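Local atomic coordinates of N-(5'-phosphoribosyl)anthranilate isomerase (Thermococcus kodakarensis, PDB entry 5LHF), a protein that catalyses the isomerisation of N-(5-phospho-beta-D-ribosyl)anthranilate to 1-(2-carboxyphenylamino)-1-deoxy-D-ribulose 5-phosphate, the third step from chorismate to L-tryptophan. Residues A[101-105]-A[128-134]; A[117-122]-A[149-153]. All coordinates share one frame; numbering follows the deposited sequence.

Interaction 1 (A[101-105]-A[128-134])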
ATOM      1  N   VAL A 101       3.053   8.731  -6.914  1.00 18.95           N
ATOM      2  CA  VAL A 101       3.581   8.243  -5.645  1.00 18.66           C
ATOM      3  C   VAL A 101       2.451   7.929  -4.677  1.00 14.56           C
ATOM      4  O   VAL A 101       1.537   8.745  -4.483  1.00 15.84           O
ATOM      5  CB  VAL A 101       4.562   9.241  -5.007  1.00 16.07           C
ATOM      6  CG1 VAL A 101       5.130   8.649  -3.718  1.00 12.59           C
ATOM      7  CG2 VAL A 101       5.671   9.582  -5.991  1.00 13.30           C
ATOM      8  N   MET A 102       2.525   6.748  -4.066  1.00 15.18           N
ATOM      9  CA  MET A 102       1.773   6.434  -2.858  1.00 18.26           C
ATOM     10  C   MET A 102       2.787   6.350  -1.727  1.00 20.15           C
ATOM     11  O   MET A 102       3.757   5.592  -1.814  1.00 16.71           O
ATOM     12  CB  MET A 102       0.972   5.138  -3.007  1.00 13.10           C
ATOM     13  CG  MET A 102       0.260   4.645  -1.711  1.00 15.59           C
ATOM     14  SD  MET A 102      -1.362   3.856  -1.943  1.00 17.60           S
ATOM     15  CE  MET A 102      -0.952   2.591  -3.145  1.00 16.88           C
ATOM     16  N   LYS A 103       2.608   7.169  -0.698  1.00 16.03           N
ATOM     17  CA  LYS A 103       3.519   7.168   0.435  1.00 19.42           C
ATOM     18  C   LYS A 103       2.895   6.376   1.576  1.00 21.03           C
ATOM     19  O   LYS A 103       1.742   6.614   1.938  1.00 17.49           O
ATOM     20  CB  LYS A 103       3.825   8.596   0.888  1.00 23.83           C
ATOM     21  CG  LYS A 103       4.656   8.673   2.158  1.00 24.87           C
ATOM     22  CD  LYS A 103       6.158   8.661   1.894  1.00 24.98           C
ATOM     23  CE  LYS A 103       6.910   8.993   3.183  1.00 32.19           C
ATOM     24  NZ  LYS A 103       6.927   7.859   4.141  1.00 37.10           N
ATOM     25  N   ALA A 104       3.657   5.446   2.140  1.00 17.52           N
ATOM     26  CA  ALA A 104       3.215   4.658   3.284  1.00 18.64           C
ATOM     27  C   ALA A 104       3.709   5.274   4.590  1.00 22.21           C
ATOM     28  O   ALA A 104       4.871   5.674   4.702  1.00 23.60           O
ATOM     29  CB  ALA A 104       3.703   3.211   3.155  1.00 15.53           C
ATOM     30  N   PHE A 105       2.810   5.358   5.574  1.00 15.78           N
ATOM     31  CA  PHE A 105       3.103   5.890   6.899  1.00 16.35           C
ATOM     32  C   PHE A 105       2.785   4.839   7.951  1.00 22.30           C
ATOM     33  O   PHE A 105       1.709   4.234   7.921  1.00 17.63           O
ATOM     34  CB  PHE A 105       2.279   7.153   7.200  1.00 20.91           C
ATOM     35  CG  PHE A 105       2.610   8.323   6.326  1.00 20.46           C
ATOM     36  CD1 PHE A 105       3.602   9.222   6.691  1.00 22.91           C
ATOM     37  CD2 PHE A 105       1.932   8.526   5.134  1.00 24.35           C
ATOM     38  CE1 PHE A 105       3.907  10.303   5.882  1.00 25.85           C
ATOM     39  CE2 PHE A 105       2.231   9.608   4.325  1.00 26.23           C
ATOM     40  CZ  PHE A 105       3.221  10.501   4.703  1.00 28.49           C
ATOM     41  N   TYR A 128       4.211  16.106   2.572  1.00 30.03           N
ATOM     42  CA  TYR A 128       4.393  15.448   1.287  1.00 29.56           C
ATOM     43  C   TYR A 128       3.349  15.913   0.282  1.00 33.50           C
ATOM     44  O   TYR A 128       2.235  16.309   0.643  1.00 33.69           O
ATOM     45  CB  TYR A 128       4.322  13.919   1.435  1.00 30.68           C
ATOM     46  CG  TYR A 128       5.524  13.326   2.130  1.00 29.30           C
ATOM     47  CD1 TYR A 128       6.585  12.803   1.396  1.00 24.71           C
ATOM     48  CD2 TYR A 128       5.617  13.309   3.515  1.00 24.06           C
ATOM     49  CE1 TYR A 128       7.697  12.268   2.025  1.00 26.22           C
ATOM     50  CE2 TYR A 128       6.731  12.778   4.155  1.00 28.30           C
ATOM     51  CZ  TYR A 128       7.770  12.259   3.399  1.00 28.70           C
ATOM     52  OH  TYR A 128       8.878  11.720   4.008  1.00 32.22           O
ATOM     53  N   GLU A 129       3.726  15.854  -0.990  1.00 32.21           N
ATOM     54  CA  GLU A 129       2.813  16.049  -2.112  1.00 33.36           C
ATOM     55  C   GLU A 129       2.799  14.740  -2.891  1.00 35.88           C
ATOM     56  O   GLU A 129       3.708  14.476  -3.684  1.00 30.58           O
ATOM     57  CB  GLU A 129       3.247  17.221  -2.991  1.00 40.87           C
ATOM     58  CG  GLU A 129       3.561  18.507  -2.233  1.00 56.12           C
ATOM     59  CD  GLU A 129       4.585  19.368  -2.937  1.00 67.39           C
ATOM     60  OE1 GLU A 129       5.728  19.454  -2.442  1.00 68.01           O
ATOM     61  OE2 GLU A 129       4.254  19.957  -3.987  1.00 71.10           O
ATOM     62  N   VAL A 130       1.779  13.910  -2.665  1.00 31.86           N
ATOM     63  CA  VAL A 130       1.709  12.587  -3.271  1.00 31.24           C
ATOM     64  C   VAL A 130       0.289  12.320  -3.746  1.00 28.81           C
ATOM     65  O   VAL A 130      -0.673  12.955  -3.304  1.00 31.21           O
ATOM     66  CB  VAL A 130       2.175  11.477  -2.301  1.00 27.64           C
ATOM     67  CG1 VAL A 130       3.690  11.519  -2.170  1.00 22.90           C
ATOM     68  CG2 VAL A 130       1.527  11.655  -0.934  1.00 29.16           C
ATOM     69  N   ASP A 131       0.176  11.383  -4.691  1.00 26.00           N
ATOM     70  CA  ASP A 131      -1.133  11.005  -5.202  1.00 29.72           C
ATOM     71  C   ASP A 131      -1.962  10.339  -4.112  1.00 29.53           C
ATOM     72  O   ASP A 131      -3.166  10.595  -3.993  1.00 23.43           O
ATOM     73  CB  ASP A 131      -0.975  10.077  -6.411  1.00 33.41           C
ATOM     74  CG  ASP A 131      -2.298   9.813  -7.141  1.00 35.98           C
ATOM     75  OD1 ASP A 131      -2.997  10.789  -7.482  1.00 38.41           O
ATOM     76  OD2 ASP A 131      -2.639   8.626  -7.369  1.00 30.72           O
ATOM     77  N   LYS A 132      -1.335   9.495  -3.292  1.00 26.00           N
ATOM     78  CA  LYS A 132      -2.087   8.643  -2.383  1.00 24.32           C
ATOM     79  C   LYS A 132      -1.338   8.473  -1.073  1.00 22.20           C
ATOM     80  O   LYS A 132      -0.105   8.449  -1.038  1.00 20.77           O
ATOM     81  CB  LYS A 132      -2.370   7.259  -2.991  1.00 26.45           C
ATOM     82  CG  LYS A 132      -3.474   7.227  -4.040  1.00 31.06           C
ATOM     83  CD  LYS A 132      -3.900   5.786  -4.327  1.00 36.42           C
ATOM     84  CE  LYS A 132      -4.854   5.675  -5.516  1.00 37.01           C
ATOM     85  NZ  LYS A 132      -6.254   6.044  -5.195  1.00 39.84           N
ATOM     86  N   ILE A 133      -2.113   8.332  -0.001  1.00 20.93           N
ATOM     87  CA  ILE A 133      -1.617   8.139   1.357  1.00 18.29           C
ATOM     88  C   ILE A 133      -2.005   6.737   1.798  1.00 13.09           C
ATOM     89  O   ILE A 133      -3.197   6.399   1.818  1.00 17.64           O
ATOM     90  CB  ILE A 133      -2.211   9.176   2.324  1.00 18.64           C
ATOM     91  CG1 ILE A 133      -1.759  10.597   1.967  1.00 22.07           C
ATOM     92  CG2 ILE A 133      -1.895   8.818   3.771  1.00 21.20           C
ATOM     93  CD1 ILE A 133      -0.299  10.806   2.106  1.00 29.98           C
ATOM     94  N   LEU A 134      -1.018   5.919   2.156  1.00 13.77           N
ATOM     95  CA  LEU A 134      -1.283   4.605   2.729  1.00 17.47           C
ATOM     96  C   LEU A 134      -0.946   4.624   4.212  1.00 13.87           C
ATOM     97  O   LEU A 134       0.122   5.103   4.605  1.00 18.19           O
ATOM     98  CB  LEU A 134      -0.482   3.513   2.011  1.00 13.13           C
ATOM     99  CG  LEU A 134      -0.788   2.058   2.374  1.00 14.76           C
ATOM    100  CD1 LEU A 134      -0.680   1.151   1.117  1.00 12.72           C
ATOM    101  CD2 LEU A 134       0.176   1.571   3.458  1.00 15.47           C
TER
HETATM  102  O   HOH W   1       8.141   9.875   6.321  1.00 58.51           O
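Lys103 and Ile133 form the middle pair of a parallel strand pairing in which 101-105 alternately accepts from and donates to the backbone of 131-134. Lys103 N donates to Lys132 O over 3.0 Å, and Lys103 O accepts Leu134 N in a nearly straight bond (173° at the hydrogen), which uses both backbone polar atoms of Lys103 on the one neighbouring strand. Phe105 N gives its hydrogen to Leu134 O as the next step of the pairing. At the entry to the strand Val101 O takes two donors, Lys132 N at 3.2 Å and, weakly, Asp131 N, which ties the turn before the strand to the sheet. Lys132 O and Leu134 O are each approached as well by a CA-H, from Met102 and Ala104.

On the face carrying Lys103 and Ile133, the lysine chain bends at chi2 (89°) and runs over one face of the Tyr128 ring, its CE 3.4 Å from Tyr128 CZ. Lys103 NZ passes beyond the ring to Ala104 O at 3.1 Å and to Ser83 O, and a water accepts weakly from it while donating to Tyr128 OH, which also bonds Met85 O. Phe105 turns its edge toward the tyrosine face, planes at 79°, and its CE2 meets Ile133 CD1 at 3.6 Å. With a leucine in place of this tyrosine, Met85 O and the bridging water would probably lose their hydroxyl partner, and the Lys103 chain the ring beneath it.

The pairing is the adjacent-strand step of a beta-alpha-beta unit in the TIM barrel: strand 78-81 flanks 101-105, strand 160-162 flanks 132-134, Met102 and Leu134 face the barrel interior, and helices 87-97 and 114-126 cover the outer side.

Interaction 2 (A[117-122]-A[149-153])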
ATOM      1  N   ASP A 117      -1.809  10.803  18.781  1.00 28.56           N
ATOM      2  CA  ASP A 117      -1.108  10.124  17.698  1.00 28.25           C
ATOM      3  C   ASP A 117      -1.623  10.591  16.342  1.00 32.22           C
ATOM      4  O   ASP A 117      -0.840  10.767  15.398  1.00 31.13           O
ATOM      5  CB  ASP A 117      -1.250   8.609  17.856  1.00 32.99           C
ATOM      6  CG  ASP A 117      -0.252   8.033  18.851  1.00 35.95           C
ATOM      7  OD1 ASP A 117       0.905   8.509  18.878  1.00 34.99           O
ATOM      8  OD2 ASP A 117      -0.620   7.107  19.604  1.00 37.24           O
ATOM      9  N   ALA A 118      -2.934  10.831  16.236  1.00 28.33           N
ATOM     10  CA  ALA A 118      -3.499  11.344  14.991  1.00 22.20           C
ATOM     11  C   ALA A 118      -2.942  12.724  14.645  1.00 24.41           C
ATOM     12  O   ALA A 118      -2.629  12.995  13.480  1.00 26.99           O
ATOM     13  CB  ALA A 118      -5.027  11.383  15.073  1.00 24.22           C
ATOM     14  N   GLU A 119      -2.818  13.618  15.639  1.00 26.97           N
ATOM     15  CA  GLU A 119      -2.275  14.950  15.372  1.00 21.37           C
ATOM     16  C   GLU A 119      -0.847  14.876  14.853  1.00 23.46           C
ATOM     17  O   GLU A 119      -0.475  15.588  13.913  1.00 26.73           O
ATOM     18  CB  GLU A 119      -2.312  15.813  16.637  1.00 31.11           C
ATOM     19  CG  GLU A 119      -3.629  16.518  16.885  1.00 41.67           C
ATOM     20  CD  GLU A 119      -3.566  17.459  18.079  1.00 43.83           C
ATOM     21  OE1 GLU A 119      -4.639  17.889  18.553  1.00 43.49           O
ATOM     22  OE2 GLU A 119      -2.445  17.767  18.540  1.00 43.02           O
ATOM     23  N   ARG A 120      -0.022  14.042  15.480  1.00 27.77           N
ATOM     24  CA  ARG A 120       1.344  13.861  15.014  1.00 23.06           C
ATOM     25  C   ARG A 120       1.370  13.303  13.594  1.00 29.33           C
ATOM     26  O   ARG A 120       2.204  13.702  12.773  1.00 30.33           O
ATOM     27  CB  ARG A 120       2.081  12.936  15.980  1.00 33.80           C
ATOM     28  CG  ARG A 120       3.518  12.598  15.620  1.00 49.86           C
ATOM     29  CD  ARG A 120       4.145  11.764  16.727  1.00 57.50           C
ATOM     30  NE  ARG A 120       3.451  11.964  18.000  1.00 63.05           N
ATOM     31  CZ  ARG A 120       2.680  11.051  18.584  1.00 59.12           C
ATOM     32  NH1 ARG A 120       2.511   9.867  18.010  1.00 56.23           N
ATOM     33  NH2 ARG A 120       2.079  11.321  19.737  1.00 50.39           N
ATOM     34  N   LEU A 121       0.452  12.389  13.274  1.00 23.05           N
ATOM     35  CA  LEU A 121       0.502  11.765  11.956  1.00 23.18           C
ATOM     36  C   LEU A 121       0.112  12.756  10.870  1.00 27.17           C
ATOM     37  O   LEU A 121       0.707  12.762   9.790  1.00 25.66           O
ATOM     38  CB  LEU A 121      -0.401  10.532  11.916  1.00 29.78           C
ATOM     39  CG  LEU A 121      -0.320   9.679  10.644  1.00 26.35           C
ATOM     40  CD1 LEU A 121       1.133   9.490  10.201  1.00 23.01           C
ATOM     41  CD2 LEU A 121      -1.012   8.330  10.868  1.00 27.20           C
ATOM     42  N   LEU A 122      -0.874  13.615  11.148  1.00 26.90           N
ATOM     43  CA  LEU A 122      -1.310  14.591  10.154  1.00 23.11           C
ATOM     44  C   LEU A 122      -0.205  15.583   9.823  1.00 22.03           C
ATOM     45  O   LEU A 122      -0.092  16.027   8.674  1.00 30.51           O
ATOM     46  CB  LEU A 122      -2.557  15.331  10.646  1.00 25.18           C
ATOM     47  CG  LEU A 122      -3.881  14.592  10.468  1.00 26.92           C
ATOM     48  CD1 LEU A 122      -4.992  15.253  11.281  1.00 34.16           C
ATOM     49  CD2 LEU A 122      -4.262  14.537   9.005  1.00 32.08           C
ATOM     50  N   VAL A 149      -6.792   5.990  15.359  1.00 22.63           N
ATOM     51  CA  VAL A 149      -5.973   7.025  14.738  1.00 22.29           C
ATOM     52  C   VAL A 149      -6.336   7.166  13.267  1.00 17.97           C
ATOM     53  O   VAL A 149      -6.563   8.276  12.767  1.00 17.61           O
ATOM     54  CB  VAL A 149      -4.478   6.700  14.914  1.00 28.66           C
ATOM     55  CG1 VAL A 149      -3.619   7.689  14.123  1.00 24.77           C
ATOM     56  CG2 VAL A 149      -4.098   6.695  16.393  1.00 30.48           C
ATOM     57  N   SER A 150      -6.399   6.036  12.554  1.00 16.87           N
ATOM     58  CA  SER A 150      -6.621   6.075  11.115  1.00 21.71           C
ATOM     59  C   SER A 150      -7.977   6.678  10.786  1.00 14.95           C
ATOM     60  O   SER A 150      -8.122   7.391   9.782  1.00 16.16           O
ATOM     61  CB  SER A 150      -6.497   4.665  10.532  1.00 19.08           C
ATOM     62  OG  SER A 150      -5.214   4.127  10.814  1.00 23.89           O
ATOM     63  N   ALA A 151      -8.985   6.403  11.623  1.00 15.72           N
ATOM     64  CA  ALA A 151     -10.309   6.955  11.371  1.00 19.65           C
ATOM     65  C   ALA A 151     -10.288   8.478  11.390  1.00 19.73           C
ATOM     66  O   ALA A 151     -10.996   9.119  10.604  1.00 22.49           O
ATOM     67  CB  ALA A 151     -11.310   6.412  12.392  1.00 18.40           C
ATOM     68  N   ILE A 152      -9.465   9.076  12.251  1.00 26.85           N
ATOM     69  CA  ILE A 152      -9.348  10.531  12.259  1.00 19.82           C
ATOM     70  C   ILE A 152      -8.652  11.023  10.992  1.00 26.94           C
ATOM     71  O   ILE A 152      -9.076  12.011  10.379  1.00 25.33           O
ATOM     72  CB  ILE A 152      -8.622  11.000  13.533  1.00 26.80           C
ATOM     73  CG1 ILE A 152      -9.460  10.659  14.774  1.00 29.80           C
ATOM     74  CG2 ILE A 152      -8.350  12.494  13.466  1.00 27.27           C
ATOM     75  CD1 ILE A 152      -8.733  10.880  16.109  1.00 29.57           C
ATOM     76  N   ILE A 153      -7.583  10.336  10.573  1.00 23.80           N
ATOM     77  CA  ILE A 153      -6.865  10.724   9.364  1.00 21.88           C
ATOM     78  C   ILE A 153      -7.768  10.625   8.142  1.00 17.72           C
ATOM     79  O   ILE A 153      -7.684  11.450   7.222  1.00 18.39           O
ATOM     80  CB  ILE A 153      -5.605   9.858   9.185  1.00 20.04           C
ATOM     81  CG1 ILE A 153      -4.775   9.795  10.475  1.00 24.22           C
ATOM     82  CG2 ILE A 153      -4.783  10.368   8.009  1.00 21.89           C
ATOM     83  CD1 ILE A 153      -4.199  11.105  10.903  1.00 27.94           C
TER
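Ala118 lies at the middle of this helix-helix contact, its methyl group directed at helix 149-153 and met there by Ile152. Ala118 CB is 3.9 Å from Ile152 CG2, and Val149 CG1 comes within 3.8 Å of Ala118 CA. The small side chain lets the backbones draw close at this point, where the CA atoms of Ala118 and Val149 are 5.0 Å apart although the axes of the two short segments come no nearer than 9.0 Å.

One turn further on, Ile153 reaches across with its CD1. With CG1 anti to the carbonyl carbon (chi1 -49°) and a second bend at chi2, this methyl group is set among Leu122 CG at 3.5 Å, Leu121 CB at 4.0 Å and the carbonyl oxygen of Ala118. The leucines meet it differently: Leu121 crosses Ile153 at about a right angle, whereas Leu122 slides past it in the opposite direction. At the other end Val149 divides its branches, CG2 resting on Asp117 CB at 3.7 Å and CG1 lying beside Ala118. No hydrogen bond crosses, and the seam is held by apolar contact.

Behind these side chains the polar groups are held within their own helix or by the loop before it. Ala118 O, although touched by Ile153 CD1, is engaged by Leu122 N within its own helix. The Asp117 carboxylate turns to the loop before that helix, where its OD2 accepts from Ser111 N.

Segments 117-122 and 149-153 thus cross at 48°, where the consecutive outer helices 114-126 and 143-156 of the barrel pack side by side, Leu121 and Ile153 both resting inward on Leu135 of strand 132-136.

Read from the N terminus, after four earlier barrel strands, the chain passes through strand 100-106, helix 114-126, strand 132-136 and helix 143-156, and the two contacts alternate along it. Interaction 1 closes the first loop, returning 128-134 to 101-105 after one helical crossover; interaction 2 opens inside that loop at 117-122 and closes beyond it at 149-153, so the loops cross rather than nest. Their centres lie 15 Å apart, one in the barrel wall and the other in the helical layer outside. Phe105 CB and Leu121 CD1, 4.0 Å apart, join the layers directly. The example illustrates how a TIM barrel ties successive elements together: strands pair in the inner wall, and helices pack in the layer outside.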